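Local coordinates for putative extracellular solute-binding protein (Bordetella bronchiseptica, PDB 4P56) that binds mandelate in both its R and S forms and, as a periplasmic binding protein, probably delivers such solutes to a TRAP-type membrane transporter, at residues W49-R60 and D254-H265; M175-G184 and V303-E311. One frame throughout, in Å; residues are numbered along the deposited sequence.

Contact 1: W49-R60 and D254-H265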
loop_
_atom_site.group_PDB
_atom_site.type_symbol
_atom_site.label_atom_id
_atom_site.label_comp_id
_atom_site.label_asym_id
_atom_site.label_seq_id
_atom_site.Cartn_x
_atom_site.Cartn_y
_atom_site.Cartn_z
ATOM N N TRP A 49 6.305 11.088 -12.296
ATOM C CA TRP A 49 7.159 11.641 -11.244
ATOM C C TRP A 49 8.585 11.760 -11.777
ATOM O O TRP A 49 9.270 12.748 -11.553
ATOM C CB TRP A 49 7.111 10.702 -10.043
ATOM C CG TRP A 49 7.918 11.084 -8.841
ATOM C CD1 TRP A 49 7.747 12.179 -8.029
ATOM C CD2 TRP A 49 9.004 10.338 -8.276
ATOM N NE1 TRP A 49 8.650 12.140 -6.989
ATOM C CE2 TRP A 49 9.435 11.027 -7.125
ATOM C CE3 TRP A 49 9.647 9.145 -8.627
ATOM C CZ2 TRP A 49 10.494 10.570 -6.336
ATOM C CZ3 TRP A 49 10.694 8.689 -7.830
ATOM C CH2 TRP A 49 11.097 9.401 -6.704
ATOM N N GLY A 50 9.031 10.744 -12.504
ATOM C CA GLY A 50 10.337 10.806 -13.149
ATOM C C GLY A 50 10.424 11.984 -14.127
ATOM O O GLY A 50 11.445 12.668 -14.234
ATOM N N GLU A 51 9.334 12.244 -14.835
ATOM C CA GLU A 51 9.311 13.383 -15.753
ATOM C C GLU A 51 9.430 14.710 -14.968
ATOM O O GLU A 51 10.099 15.669 -15.417
ATOM C CB GLU A 51 8.033 13.322 -16.577
ATOM C CG GLU A 51 8.172 12.341 -17.726
ATOM C CD GLU A 51 9.115 12.894 -18.768
ATOM O OE1 GLU A 51 8.690 13.822 -19.485
ATOM O OE2 GLU A 51 10.284 12.443 -18.843
ATOM N N GLU A 52 8.789 14.765 -13.800
ATOM C CA GLU A 52 8.856 15.970 -12.974
ATOM C C GLU A 52 10.291 16.201 -12.528
ATOM O O GLU A 52 10.746 17.322 -12.546
ATOM C CB GLU A 52 7.915 15.903 -11.748
ATOM C CG GLU A 52 6.414 15.995 -12.071
ATOM C CD GLU A 52 5.524 16.150 -10.821
ATOM O OE1 GLU A 52 5.979 16.712 -9.812
ATOM O OE2 GLU A 52 4.358 15.714 -10.846
ATOM N N ILE A 53 10.983 15.138 -12.095
ATOM C CA ILE A 53 12.374 15.222 -11.687
ATOM C C ILE A 53 13.307 15.663 -12.846
ATOM O O ILE A 53 14.183 16.546 -12.693
ATOM C CB ILE A 53 12.865 13.851 -11.147
ATOM C CG1 ILE A 53 12.094 13.446 -9.886
ATOM C CG2 ILE A 53 14.318 13.932 -10.838
ATOM C CD1 ILE A 53 12.253 11.949 -9.547
ATOM N N ARG A 54 13.120 15.063 -14.011
ATOM C CA ARG A 54 13.890 15.451 -15.193
ATOM C C ARG A 54 13.714 16.927 -15.476
ATOM O O ARG A 54 14.684 17.689 -15.611
ATOM C CB ARG A 54 13.458 14.635 -16.420
ATOM C CG ARG A 54 14.241 14.959 -17.689
ATOM C CD ARG A 54 13.782 14.068 -18.840
ATOM N NE ARG A 54 12.395 14.360 -19.158
ATOM C CZ ARG A 54 12.022 15.438 -19.848
ATOM N NH1 ARG A 54 12.934 16.304 -20.266
ATOM N NH2 ARG A 54 10.741 15.659 -20.130
ATOM N N LYS A 55 12.465 17.361 -15.589
ATOM C CA LYS A 55 12.222 18.749 -15.931
ATOM C C LYS A 55 12.744 19.733 -14.879
ATOM O O LYS A 55 13.261 20.781 -15.230
ATOM C CB LYS A 55 10.738 18.984 -16.166
ATOM C CG LYS A 55 10.190 18.207 -17.354
ATOM C CD LYS A 55 8.656 18.295 -17.406
ATOM C CE LYS A 55 8.058 17.201 -18.320
ATOM N NZ LYS A 55 6.550 17.157 -18.283
ATOM N N ALA A 56 12.580 19.408 -13.600
ATOM C CA ALA A 56 13.001 20.296 -12.521
ATOM C C ALA A 56 14.525 20.358 -12.298
ATOM O O ALA A 56 14.995 21.219 -11.554
ATOM C CB ALA A 56 12.305 19.892 -11.223
ATOM N N THR A 57 15.288 19.454 -12.912
ATOM C CA THR A 57 16.756 19.430 -12.742
ATOM C C THR A 57 17.443 19.640 -14.100
ATOM O O THR A 57 18.633 19.368 -14.282
ATOM C CB THR A 57 17.259 18.097 -12.171
ATOM O OG1 THR A 57 16.943 17.031 -13.071
ATOM C CG2 THR A 57 16.664 17.838 -10.809
ATOM N N ASP A 58 16.667 20.148 -15.040
ATOM C CA ASP A 58 17.118 20.382 -16.424
ATOM C C ASP A 58 17.812 19.168 -17.029
ATOM O O ASP A 58 18.839 19.303 -17.676
ATOM C CB ASP A 58 18.047 21.578 -16.525
ATOM C CG ASP A 58 18.441 21.885 -18.003
ATOM O OD1 ASP A 58 17.580 21.697 -18.916
ATOM O OD2 ASP A 58 19.610 22.273 -18.250
ATOM N N GLY A 59 17.256 17.980 -16.802
ATOM C CA GLY A 59 17.827 16.763 -17.346
ATOM C C GLY A 59 18.994 16.222 -16.561
ATOM O O GLY A 59 19.529 15.177 -16.883
ATOM N N ARG A 60 19.398 16.908 -15.506
ATOM C CA ARG A 60 20.579 16.452 -14.775
ATOM C C ARG A 60 20.323 15.178 -13.978
ATOM O O ARG A 60 21.269 14.435 -13.652
ATOM C CB ARG A 60 21.068 17.549 -13.841
ATOM C CG ARG A 60 21.782 18.658 -14.557
ATOM C CD ARG A 60 22.376 19.624 -13.576
ATOM N NE ARG A 60 21.380 20.088 -12.627
ATOM C CZ ARG A 60 20.639 21.182 -12.785
ATOM N NH1 ARG A 60 20.775 21.941 -13.864
ATOM N NH2 ARG A 60 19.747 21.520 -11.858
ATOM N N ASP A 254 20.147 19.646 -6.483
ATOM C CA ASP A 254 19.319 18.606 -7.071
ATOM C C ASP A 254 18.832 17.618 -5.999
ATOM O O ASP A 254 17.720 17.086 -6.077
ATOM C CB ASP A 254 20.054 17.901 -8.220
ATOM C CG ASP A 254 20.094 18.754 -9.509
ATOM O OD1 ASP A 254 19.348 19.742 -9.622
ATOM O OD2 ASP A 254 20.829 18.397 -10.441
ATOM N N GLN A 255 19.647 17.409 -4.969
ATOM C CA GLN A 255 19.193 16.658 -3.802
ATOM C C GLN A 255 17.977 17.358 -3.195
ATOM O O GLN A 255 16.959 16.726 -2.943
ATOM C CB GLN A 255 20.311 16.544 -2.765
ATOM C CG GLN A 255 21.462 15.622 -3.169
ATOM C CD GLN A 255 22.608 15.666 -2.159
ATOM O OE1 GLN A 255 22.483 16.271 -1.108
ATOM N NE2 GLN A 255 23.714 15.012 -2.477
ATOM N N ASP A 256 18.082 18.666 -2.998
ATOM C CA ASP A 256 16.977 19.454 -2.431
ATOM C C ASP A 256 15.736 19.366 -3.306
ATOM O O ASP A 256 14.622 19.204 -2.800
ATOM C CB ASP A 256 17.371 20.918 -2.292
ATOM C CG ASP A 256 18.308 21.169 -1.136
ATOM O OD1 ASP A 256 18.521 20.251 -0.309
ATOM O OD2 ASP A 256 18.827 22.306 -1.061
ATOM N N THR A 257 15.936 19.452 -4.613
ATOM C CA THR A 257 14.833 19.320 -5.566
ATOM C C THR A 257 14.168 17.942 -5.489
ATOM O O THR A 257 12.946 17.847 -5.402
ATOM C CB THR A 257 15.305 19.620 -7.022
ATOM O OG1 THR A 257 15.679 20.984 -7.092
ATOM C CG2 THR A 257 14.198 19.351 -8.040
ATOM N N LEU A 258 14.966 16.877 -5.490
ATOM C CA LEU A 258 14.403 15.547 -5.426
ATOM C C LEU A 258 13.590 15.383 -4.142
ATOM O O LEU A 258 12.484 14.842 -4.146
ATOM C CB LEU A 258 15.491 14.478 -5.506
ATOM C CG LEU A 258 14.987 13.034 -5.388
ATOM C CD1 LEU A 258 13.948 12.737 -6.442
ATOM C CD2 LEU A 258 16.139 12.044 -5.475
ATOM N N VAL A 259 14.140 15.867 -3.033
ATOM C CA VAL A 259 13.410 15.839 -1.778
ATOM C C VAL A 259 12.106 16.651 -1.834
ATOM O O VAL A 259 11.074 16.206 -1.338
ATOM C CB VAL A 259 14.310 16.281 -0.620
ATOM C CG1 VAL A 259 13.526 16.378 0.699
ATOM C CG2 VAL A 259 15.441 15.296 -0.478
ATOM N N ARG A 260 12.140 17.825 -2.455
ATOM C CA ARG A 260 10.939 18.665 -2.566
ATOM C C ARG A 260 9.843 17.992 -3.407
ATOM O O ARG A 260 8.644 18.187 -3.177
ATOM C CB ARG A 260 11.363 19.990 -3.171
ATOM C CG ARG A 260 10.296 20.997 -3.444
ATOM C CD ARG A 260 10.975 22.360 -3.731
ATOM N NE ARG A 260 11.674 22.387 -5.017
ATOM C CZ ARG A 260 12.993 22.544 -5.191
ATOM N NH1 ARG A 260 13.828 22.687 -4.167
ATOM N NH2 ARG A 260 13.491 22.548 -6.421
ATOM N N LEU A 261 10.269 17.194 -4.376
ATOM C CA LEU A 261 9.356 16.451 -5.241
ATOM C C LEU A 261 8.965 15.118 -4.603
ATOM O O LEU A 261 8.179 14.357 -5.153
ATOM C CB LEU A 261 10.007 16.205 -6.599
ATOM C CG LEU A 261 10.137 17.458 -7.467
ATOM C CD1 LEU A 261 10.927 17.176 -8.743
ATOM C CD2 LEU A 261 8.732 18.047 -7.803
ATOM N N SER A 262 9.512 14.834 -3.425
ATOM C CA SER A 262 9.183 13.580 -2.748
ATOM C C SER A 262 8.232 13.860 -1.587
ATOM O O SER A 262 7.439 14.797 -1.655
ATOM C CB SER A 262 10.475 12.885 -2.290
ATOM O OG SER A 262 11.278 12.509 -3.422
ATOM N N GLY A 263 8.302 13.062 -0.517
ATOM C CA GLY A 263 7.488 13.323 0.660
ATOM C C GLY A 263 6.028 13.572 0.325
ATOM O O GLY A 263 5.397 12.766 -0.302
ATOM N N ARG A 264 5.484 14.694 0.770
ATOM C CA ARG A 264 4.056 14.928 0.659
ATOM C C ARG A 264 3.613 15.037 -0.807
ATOM O O ARG A 264 2.481 14.647 -1.184
ATOM C CB ARG A 264 3.748 16.224 1.394
ATOM C CG ARG A 264 2.299 16.504 1.552
ATOM C CD ARG A 264 2.205 17.868 2.169
ATOM N NE ARG A 264 1.210 17.900 3.214
ATOM C CZ ARG A 264 -0.092 17.915 2.974
ATOM N NH1 ARG A 264 -0.543 17.898 1.721
ATOM N NH2 ARG A 264 -0.944 17.952 3.988
ATOM N N HIS A 265 4.488 15.612 -1.626
ATOM C CA HIS A 265 4.213 15.764 -3.069
ATOM C C HIS A 265 4.052 14.407 -3.723
ATOM O O HIS A 265 3.113 14.183 -4.479
ATOM C CB HIS A 265 5.359 16.497 -3.740
ATOM C CG HIS A 265 5.144 16.762 -5.193
ATOM N ND1 HIS A 265 4.385 17.816 -5.655
ATOM C CD2 HIS A 265 5.605 16.124 -6.290
ATOM C CE1 HIS A 265 4.386 17.813 -6.975
ATOM N NE2 HIS A 265 5.111 16.789 -7.389
HETATM O O HOH W 1 17.347 21.431 -9.144
#

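Contact 2: M175-G184 and V303-E311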
loop_
_atom_site.group_PDB
_atom_site.type_symbol
_atom_site.label_atom_id
_atom_site.label_comp_id
_atom_site.label_asym_id
_atom_site.label_seq_id
_atom_site.Cartn_x
_atom_site.Cartn_y
_atom_site.Cartn_z
HETATM N N MSE A 175 -1.116 -5.663 7.809
HETATM C CA MSE A 175 -2.458 -5.436 8.322
HETATM C C MSE A 175 -3.463 -6.358 7.630
HETATM O O MSE A 175 -4.350 -6.903 8.275
HETATM C CB MSE A 175 -2.833 -3.982 8.107
HETATM C CG MSE A 175 -4.217 -3.577 8.600
HETATM SE SE MSE A 175 -4.482 -3.897 10.542
HETATM C CE MSE A 175 -3.049 -2.739 11.266
ATOM N N ALA A 176 -3.300 -6.561 6.320
ATOM C CA ALA A 176 -4.238 -7.384 5.582
ATOM C C ALA A 176 -4.261 -8.765 6.220
ATOM O O ALA A 176 -5.317 -9.360 6.420
ATOM C CB ALA A 176 -3.843 -7.469 4.110
ATOM N N ALA A 177 -3.075 -9.268 6.540
ATOM C CA ALA A 177 -2.920 -10.568 7.160
ATOM C C ALA A 177 -3.488 -10.562 8.574
ATOM O O ALA A 177 -4.158 -11.525 8.986
ATOM C CB ALA A 177 -1.450 -10.958 7.162
ATOM N N ASP A 178 -3.234 -9.482 9.317
ATOM C CA ASP A 178 -3.729 -9.371 10.707
ATOM C C ASP A 178 -5.254 -9.434 10.662
ATOM O O ASP A 178 -5.881 -10.139 11.457
ATOM C CB ASP A 178 -3.327 -8.041 11.366
ATOM C CG ASP A 178 -1.835 -7.949 11.696
ATOM O OD1 ASP A 178 -1.171 -9.006 11.862
ATOM O OD2 ASP A 178 -1.326 -6.801 11.784
ATOM N N VAL A 179 -5.847 -8.670 9.748
ATOM C CA VAL A 179 -7.299 -8.674 9.605
ATOM C C VAL A 179 -7.826 -10.056 9.185
ATOM O O VAL A 179 -8.762 -10.571 9.794
ATOM C CB VAL A 179 -7.830 -7.585 8.628
ATOM C CG1 VAL A 179 -9.348 -7.746 8.395
ATOM C CG2 VAL A 179 -7.522 -6.177 9.138
ATOM N N ALA A 180 -7.255 -10.655 8.148
ATOM C CA ALA A 180 -7.691 -11.999 7.729
ATOM C C ALA A 180 -7.716 -12.978 8.906
ATOM O O ALA A 180 -8.704 -13.674 9.134
ATOM C CB ALA A 180 -6.776 -12.544 6.621
ATOM N N LYS A 181 -6.612 -13.032 9.651
ATOM C CA LYS A 181 -6.501 -13.943 10.786
ATOM C C LYS A 181 -7.585 -13.587 11.801
ATOM O O LYS A 181 -8.288 -14.454 12.301
ATOM C CB LYS A 181 -5.103 -13.847 11.418
ATOM C CG LYS A 181 -4.837 -14.887 12.513
ATOM C CD LYS A 181 -3.455 -14.715 13.141
ATOM C CE LYS A 181 -3.085 -15.894 14.048
ATOM N NZ LYS A 181 -2.817 -15.465 15.450
ATOM N N ALA A 182 -7.745 -12.299 12.094
ATOM C CA ALA A 182 -8.665 -11.914 13.163
ATOM C C ALA A 182 -10.125 -12.304 12.845
ATOM O O ALA A 182 -10.891 -12.671 13.739
ATOM C CB ALA A 182 -8.566 -10.435 13.450
ATOM N N VAL A 183 -10.510 -12.185 11.579
ATOM C CA VAL A 183 -11.874 -12.514 11.191
ATOM C C VAL A 183 -12.053 -14.018 10.940
ATOM O O VAL A 183 -13.139 -14.460 10.593
ATOM C CB VAL A 183 -12.365 -11.694 9.968
ATOM C CG1 VAL A 183 -12.411 -10.218 10.282
ATOM C CG2 VAL A 183 -11.505 -11.967 8.740
ATOM N N GLY A 184 -10.987 -14.801 11.122
ATOM C CA GLY A 184 -11.100 -16.249 11.084
ATOM C C GLY A 184 -10.769 -16.857 9.735
ATOM O O GLY A 184 -10.964 -18.070 9.536
ATOM N N VAL A 303 -16.380 -7.146 12.749
ATOM C CA VAL A 303 -14.971 -6.935 12.377
ATOM C C VAL A 303 -14.263 -5.965 13.327
ATOM O O VAL A 303 -13.106 -6.174 13.697
ATOM C CB VAL A 303 -14.811 -6.490 10.913
ATOM C CG1 VAL A 303 -13.334 -6.211 10.605
ATOM C CG2 VAL A 303 -15.343 -7.574 9.971
ATOM N N ARG A 304 -14.967 -4.930 13.755
ATOM C CA ARG A 304 -14.422 -4.017 14.738
ATOM C C ARG A 304 -14.072 -4.813 15.999
ATOM O O ARG A 304 -12.995 -4.646 16.589
ATOM C CB ARG A 304 -15.422 -2.890 15.049
ATOM C CG ARG A 304 -14.751 -1.638 15.624
ATOM C CD ARG A 304 -15.741 -0.523 15.928
ATOM N NE ARG A 304 -16.602 -0.141 14.800
ATOM C CZ ARG A 304 -16.314 0.775 13.873
ATOM N NH1 ARG A 304 -17.202 1.051 12.926
ATOM N NH2 ARG A 304 -15.151 1.415 13.870
ATOM N N GLU A 305 -14.969 -5.712 16.388
ATOM C CA GLU A 305 -14.793 -6.408 17.638
ATOM C C GLU A 305 -13.566 -7.329 17.535
ATOM O O GLU A 305 -12.804 -7.459 18.500
ATOM C CB GLU A 305 -16.058 -7.171 18.008
ATOM C CG GLU A 305 -16.171 -7.499 19.474
ATOM C CD GLU A 305 -15.277 -8.652 19.868
ATOM O OE1 GLU A 305 -14.963 -9.500 19.001
ATOM O OE2 GLU A 305 -14.875 -8.707 21.050
ATOM N N ARG A 306 -13.358 -7.941 16.368
ATOM C CA ARG A 306 -12.248 -8.884 16.207
ATOM C C ARG A 306 -10.916 -8.175 16.135
ATOM O O ARG A 306 -9.869 -8.769 16.444
ATOM C CB ARG A 306 -12.405 -9.710 14.940
ATOM C CG ARG A 306 -13.650 -10.612 14.922
ATOM C CD ARG A 306 -13.488 -11.846 15.750
ATOM N NE ARG A 306 -14.593 -12.774 15.505
ATOM C CZ ARG A 306 -14.518 -13.887 14.772
ATOM N NH1 ARG A 306 -13.374 -14.262 14.213
ATOM N NH2 ARG A 306 -15.605 -14.648 14.610
ATOM N N THR A 307 -10.950 -6.935 15.656
ATOM C CA THR A 307 -9.744 -6.161 15.397
ATOM C C THR A 307 -9.525 -5.051 16.420
ATOM O O THR A 307 -8.653 -4.203 16.244
ATOM C CB THR A 307 -9.780 -5.541 13.985
ATOM O OG1 THR A 307 -10.877 -4.628 13.882
ATOM C CG2 THR A 307 -9.912 -6.621 12.948
ATOM N N LYS A 308 -10.280 -5.081 17.508
ATOM C CA LYS A 308 -10.248 -3.976 18.470
ATOM C C LYS A 308 -8.913 -3.809 19.201
ATOM O O LYS A 308 -8.652 -2.736 19.746
ATOM C CB LYS A 308 -11.369 -4.118 19.504
ATOM C CG LYS A 308 -11.191 -5.317 20.407
ATOM C CD LYS A 308 -12.389 -5.516 21.330
ATOM C CE LYS A 308 -12.241 -6.782 22.165
ATOM N NZ LYS A 308 -12.069 -8.001 21.311
ATOM N N GLY A 309 -8.093 -4.855 19.227
ATOM C CA GLY A 309 -6.814 -4.817 19.931
ATOM C C GLY A 309 -5.665 -4.293 19.079
ATOM O O GLY A 309 -4.563 -4.074 19.587
ATOM N N PHE A 310 -5.905 -4.092 17.781
ATOM C CA PHE A 310 -4.821 -3.723 16.859
ATOM C C PHE A 310 -4.207 -2.373 17.206
ATOM O O PHE A 310 -2.985 -2.180 17.046
ATOM C CB PHE A 310 -5.303 -3.651 15.411
ATOM C CG PHE A 310 -5.638 -5.001 14.791
ATOM C CD1 PHE A 310 -5.612 -6.178 15.541
ATOM C CD2 PHE A 310 -5.957 -5.068 13.458
ATOM C CE1 PHE A 310 -5.927 -7.401 14.952
ATOM C CE2 PHE A 310 -6.268 -6.271 12.858
ATOM C CZ PHE A 310 -6.244 -7.450 13.615
ATOM N N GLU A 311 -5.053 -1.436 17.645
ATOM C CA GLU A 311 -4.576 -0.097 17.951
ATOM C C GLU A 311 -3.587 -0.143 19.109
ATOM O O GLU A 311 -2.526 0.473 19.040
ATOM C CB GLU A 311 -5.737 0.850 18.253
ATOM C CG GLU A 311 -5.303 2.260 18.576
ATOM C CD GLU A 311 -6.481 3.227 18.738
ATOM O OE1 GLU A 311 -7.206 3.471 17.772
ATOM O OE2 GLU A 311 -6.668 3.749 19.830
#

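Contact 1: W49-R60 and D254-H265
Helices 49-56 and 254-260 run roughly antiparallel, their axes 10.2 Å apart at an angle of 149°, with I53 beside L258 and T57 beside D254. Leucine and isoleucine fill the space between: I53 CD1 touches L258 CD1 at 3.6 Å, and the L261 side chain lies against I53 and the methyl of A56, small enough to leave room for L261 CD1 and T257 CG2.

W49, its CG anti to the backbone N (chi1 -180°), carries I53 CD1 over one face of its indole and donates from NE1 to L261 O over 2.9 Å; the oxygen lies in the ring plane, but the N-H comes from above the carbonyl plane. Past the break between helices 252-260 and 263-285, H265 NE2 donates to the syn lone pair of E52 OE1 at 2.6 Å, with carboxylate and imidazole planes 75° apart. At the far end R60 meets D254 side-on and nearly coplanar: NE reaches OD2 at 2.8 Å and NH2 reaches OD1 at 2.9 Å. A water links D254 OD1 to T257 OG1, a hydroxyl also hydrogen-bonded to Q253 O. The two-bond grip fixes the rotation of the buried carboxylate and probably stabilises its negative charge.

Contact 2: M175-G184 and V303-E311
F310, its CG anti to the carbonyl carbon (chi1 -70°), sets its ring against helix 174-182, while M175, present as selenomethionine, bends at chi2 and chi3 (59° and 60°) to bring its selenium to the same ring. The selenium lies 3.5 Å from F310 CD2 in an oblique Met-aromatic contact. A knob into a hole results, F310 sitting among M175, D178, V179 and A182. V179 CG2 meets the F310 ring edge in plane, D178 CB touches F310 CZ at 3.7 Å, and A182 CB comes within 3.8 Å of the same atom; alanine is small enough to leave room for the phenyl ring. The carboxylate of D178 is directed to K103, with which it forms a salt bridge.

Helix 174-182 follows strand 168-171 of the six-stranded mixed sheet and leads on to parallel strand 186-189, a beta-alpha-beta crossover. Its A177 and A180 touch V171 of that sheet, so F310 and its neighbours pack on the helix from another side.

The helix ends in a Schellman motif at G184, whose positive phi suits glycine. There R306, bent at chi2, lays its chain along A182 O and donates from NH1 to that oxygen at 3.0 Å, in the carbonyl plane and on a lone pair. Deeper in, V183 CG1 and V303 CG2 meet at 4.0 Å, their branched side chains crossing obliquely beside F164.

Overall arrangement
Contacts 1 and 2 lie on opposite sides of the chain's centre, their centres 39 Å apart and their nearest atoms about 20 Å apart, and they share no helix. Both are partly buried, and in both the second segment spans a break between consecutive helices. Contact 1, the farther out of the two, joins an early helix to later ones through leucine and isoleucine edged by one salt bridge and by the hydrogen bonds of W49 and H265. Contact 2 combines an aromatic knob and a valine pair with a single arginine-to-carbonyl bond. It also lies nearer the ligand: the M175 side chain is about 9 Å from bound (R)-mandelic acid. Along the chain the segments alternate.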